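Local coordinates for TatD-related deoxyribonuclease (Thermotoga maritima, PDB 1J6O), which probably acts as a metal-dependent deoxyribonuclease of the TatD family, hydrolysing ester bonds in DNA, at residues His88-Ala93 with Gly130-Pro135. Residues are numbered along the deposited sequence; the frame is centred on the assembly and turned at random.
Sequences HLEKFA and GKLNLP
K131 NZ donates a hydrogen bond to E90 OE2 at 2.6 Å, and the pair forms a salt bridge. This links two neighbouring outer helices of the TIM barrel, 85-92 and 115-132, close to their C-terminal ends. OE2 accepts through its syn lone pair, on the side of OE1. NZ therefore also lies 3.1 Å from E90 OE1, and the ammonium group sits across the mouth of the carboxylate. The two side chains cross at about a right angle. Both are extended and both have CG anti to the backbone N, with chi1 178° in E90 and 175° in K131. That shape lets E90, whose CB does not point at segment 130-135, bring its carboxylate over to the lysine.

L132 CD2 comes within 3.7 Å of E90 OE2, so one methyl lies beside the carboxylate oxygen. The apolar part of the contact centres on A93. The other methyl of L132 turns to it: L132 CD1 meets A93 CB at 3.6 Å. A93 CB thus meets two leucines, L132 in the last turn of the helix and L134 just after it. The A93 side chain also touches V98, and that of L134 touches I101, both on strand 98-107, so the apolar part reaches the barrel wall.

A Schellman motif ends helix 115-132. N133 has positive phi (62°) and is its C-prime residue. L134 N pairs with A129 O, and N133 N makes a weak bond to G130 O. The turn carries the chain from the helix into strand 136-141 and leaves the CB of L134 directed toward segment 88-93. N133 ND2 is bonded to E158 OE1 and to the backbone oxygen of E268. L134 CD1 lies 4.2 Å from A93 CB, farther than L132 CD1.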
ATOM      1  N   HIS A  88      20.353   6.244   2.095  1.00 13.78           N
ATOM      2  CA  HIS A  88      20.308   5.013   1.341  1.00 15.43           C
ATOM      3  C   HIS A  88      18.965   4.886   0.586  1.00 13.82           C
ATOM      4  O   HIS A  88      18.941   4.424  -0.551  1.00 13.16           O
ATOM      5  CB  HIS A  88      20.510   3.842   2.282  1.00 17.77           C
ATOM      6  CG  HIS A  88      21.028   2.617   1.602  1.00 23.96           C
ATOM      7  ND1 HIS A  88      21.957   1.781   2.185  1.00 27.22           N
ATOM      8  CD2 HIS A  88      20.718   2.061   0.405  1.00 25.99           C
ATOM      9  CE1 HIS A  88      22.192   0.759   1.378  1.00 26.54           C
ATOM     10  NE2 HIS A  88      21.454   0.905   0.292  1.00 26.24           N
ATOM     11  N   LEU A  89      17.856   5.290   1.213  1.00 13.55           N
ATOM     12  CA  LEU A  89      16.548   5.201   0.551  1.00 11.62           C
ATOM     13  C   LEU A  89      16.527   6.233  -0.577  1.00 12.05           C
ATOM     14  O   LEU A  89      16.008   5.980  -1.673  1.00 11.13           O
ATOM     15  CB  LEU A  89      15.394   5.478   1.540  1.00  9.49           C
ATOM     16  CG  LEU A  89      15.117   4.429   2.616  1.00  7.14           C
ATOM     17  CD1 LEU A  89      14.038   4.926   3.593  1.00  7.75           C
ATOM     18  CD2 LEU A  89      14.696   3.119   1.924  1.00  8.21           C
ATOM     19  N   GLU A  90      17.118   7.398  -0.315  1.00 12.51           N
ATOM     20  CA  GLU A  90      17.162   8.452  -1.315  1.00 13.51           C
ATOM     21  C   GLU A  90      17.943   7.975  -2.542  1.00 13.88           C
ATOM     22  O   GLU A  90      17.578   8.312  -3.678  1.00 14.85           O
ATOM     23  CB  GLU A  90      17.799   9.710  -0.725  1.00 15.66           C
ATOM     24  CG  GLU A  90      17.930  10.862  -1.701  1.00 19.97           C
ATOM     25  CD  GLU A  90      18.145  12.157  -0.971  1.00 24.60           C
ATOM     26  OE1 GLU A  90      18.829  12.124   0.081  1.00 28.73           O
ATOM     27  OE2 GLU A  90      17.635  13.194  -1.434  1.00 27.55           O
ATOM     28  N   LYS A  91      18.993   7.176  -2.323  1.00 13.83           N
ATOM     29  CA  LYS A  91      19.802   6.653  -3.424  1.00 14.93           C
ATOM     30  C   LYS A  91      18.956   5.670  -4.260  1.00 16.83           C
ATOM     31  O   LYS A  91      19.063   5.615  -5.487  1.00 16.69           O
ATOM     32  CB  LYS A  91      21.023   5.905  -2.897  1.00 18.34           C
ATOM     33  CG  LYS A  91      21.793   5.168  -4.011  1.00 24.12           C
ATOM     34  CD  LYS A  91      22.932   4.299  -3.503  1.00 28.88           C
ATOM     35  CE  LYS A  91      23.604   3.533  -4.664  1.00 31.56           C
ATOM     36  NZ  LYS A  91      24.788   2.703  -4.231  1.00 33.44           N
ATOM     37  N   PHE A  92      18.131   4.880  -3.589  1.00 14.85           N
ATOM     38  CA  PHE A  92      17.293   3.927  -4.301  1.00 14.68           C
ATOM     39  C   PHE A  92      16.309   4.701  -5.168  1.00 15.60           C
ATOM     40  O   PHE A  92      16.077   4.370  -6.343  1.00 15.07           O
ATOM     41  CB  PHE A  92      16.435   3.084  -3.331  1.00 12.95           C
ATOM     42  CG  PHE A  92      17.183   2.028  -2.554  1.00 13.99           C
ATOM     43  CD1 PHE A  92      18.364   1.473  -3.029  1.00 14.56           C
ATOM     44  CD2 PHE A  92      16.647   1.543  -1.357  1.00 12.66           C
ATOM     45  CE1 PHE A  92      19.012   0.435  -2.314  1.00 14.79           C
ATOM     46  CE2 PHE A  92      17.275   0.517  -0.646  1.00 14.48           C
ATOM     47  CZ  PHE A  92      18.470  -0.041  -1.134  1.00 15.99           C
ATOM     48  N   ALA A  93      15.721   5.725  -4.565  1.00 15.21           N
ATOM     49  CA  ALA A  93      14.743   6.547  -5.240  1.00 17.16           C
ATOM     50  C   ALA A  93      15.246   7.268  -6.473  1.00 18.56           C
ATOM     51  O   ALA A  93      14.462   7.892  -7.179  1.00 18.63           O
ATOM     52  CB  ALA A  93      14.098   7.528  -4.239  1.00 15.90           C
ATOM     53  N   GLY A 130       8.529  14.140   1.289  1.00 11.60           N
ATOM     54  CA  GLY A 130       8.224  15.533   0.992  1.00 12.13           C
ATOM     55  C   GLY A 130       9.323  16.103   0.101  1.00 14.27           C
ATOM     56  O   GLY A 130       9.064  16.774  -0.918  1.00 13.37           O
ATOM     57  N   LYS A 131      10.567  15.824   0.468  1.00 14.18           N
ATOM     58  CA  LYS A 131      11.698  16.306  -0.295  1.00 15.16           C
ATOM     59  C   LYS A 131      11.704  15.817  -1.755  1.00 15.44           C
ATOM     60  O   LYS A 131      11.942  16.585  -2.698  1.00 14.92           O
ATOM     61  CB  LYS A 131      12.983  15.857   0.404  1.00 17.61           C
ATOM     62  CG  LYS A 131      14.265  16.193  -0.351  1.00 20.35           C
ATOM     63  CD  LYS A 131      15.483  15.708   0.436  1.00 23.80           C
ATOM     64  CE  LYS A 131      16.778  15.817  -0.356  1.00 26.80           C
ATOM     65  NZ  LYS A 131      17.896  15.085   0.326  1.00 27.21           N
ATOM     66  N   LEU A 132      11.442  14.529  -1.936  1.00 13.27           N
ATOM     67  CA  LEU A 132      11.431  13.929  -3.272  1.00 13.43           C
ATOM     68  C   LEU A 132      10.102  14.060  -3.995  1.00 13.03           C
ATOM     69  O   LEU A 132       9.994  13.728  -5.174  1.00 12.77           O
ATOM     70  CB  LEU A 132      11.817  12.445  -3.164  1.00 13.75           C
ATOM     71  CG  LEU A 132      13.127  12.084  -2.426  1.00 12.19           C
ATOM     72  CD1 LEU A 132      13.309  10.534  -2.411  1.00 16.45           C
ATOM     73  CD2 LEU A 132      14.326  12.758  -3.105  1.00 16.66           C
ATOM     74  N   ASN A 133       9.102  14.556  -3.279  1.00 12.41           N
ATOM     75  CA  ASN A 133       7.776  14.733  -3.809  1.00 12.46           C
ATOM     76  C   ASN A 133       7.161  13.397  -4.236  1.00 14.16           C
ATOM     77  O   ASN A 133       6.475  13.305  -5.255  1.00 16.23           O
ATOM     78  CB  ASN A 133       7.799  15.699  -4.976  1.00 16.26           C
ATOM     79  CG  ASN A 133       6.477  16.354  -5.180  1.00 17.52           C
ATOM     80  OD1 ASN A 133       5.631  16.359  -4.276  1.00 18.43           O
ATOM     81  ND2 ASN A 133       6.274  16.931  -6.363  1.00 21.49           N
ATOM     82  N   LEU A 134       7.443  12.352  -3.465  1.00 11.39           N
ATOM     83  CA  LEU A 134       6.914  11.008  -3.735  1.00  9.92           C
ATOM     84  C   LEU A 134       5.799  10.723  -2.721  1.00  9.61           C
ATOM     85  O   LEU A 134       5.872  11.158  -1.572  1.00  9.09           O
ATOM     86  CB  LEU A 134       8.010   9.949  -3.556  1.00 11.91           C
ATOM     87  CG  LEU A 134       9.110   9.865  -4.612  1.00 14.02           C
ATOM     88  CD1 LEU A 134      10.146   8.811  -4.182  1.00 14.27           C
ATOM     89  CD2 LEU A 134       8.502   9.517  -5.997  1.00 15.45           C
ATOM     90  N   PRO A 135       4.743  10.006  -3.141  1.00  8.79           N
ATOM     91  CA  PRO A 135       3.628   9.673  -2.251  1.00  9.68           C
ATOM     92  C   PRO A 135       4.106   8.669  -1.214  1.00  8.24           C
ATOM     93  O   PRO A 135       5.098   7.965  -1.423  1.00  9.54           O
ATOM     94  CB  PRO A 135       2.579   9.100  -3.214  1.00  7.40           C
ATOM     95  CG  PRO A 135       3.374   8.502  -4.277  1.00  7.66           C
ATOM     96  CD  PRO A 135       4.467   9.546  -4.516  1.00 10.60           C
TER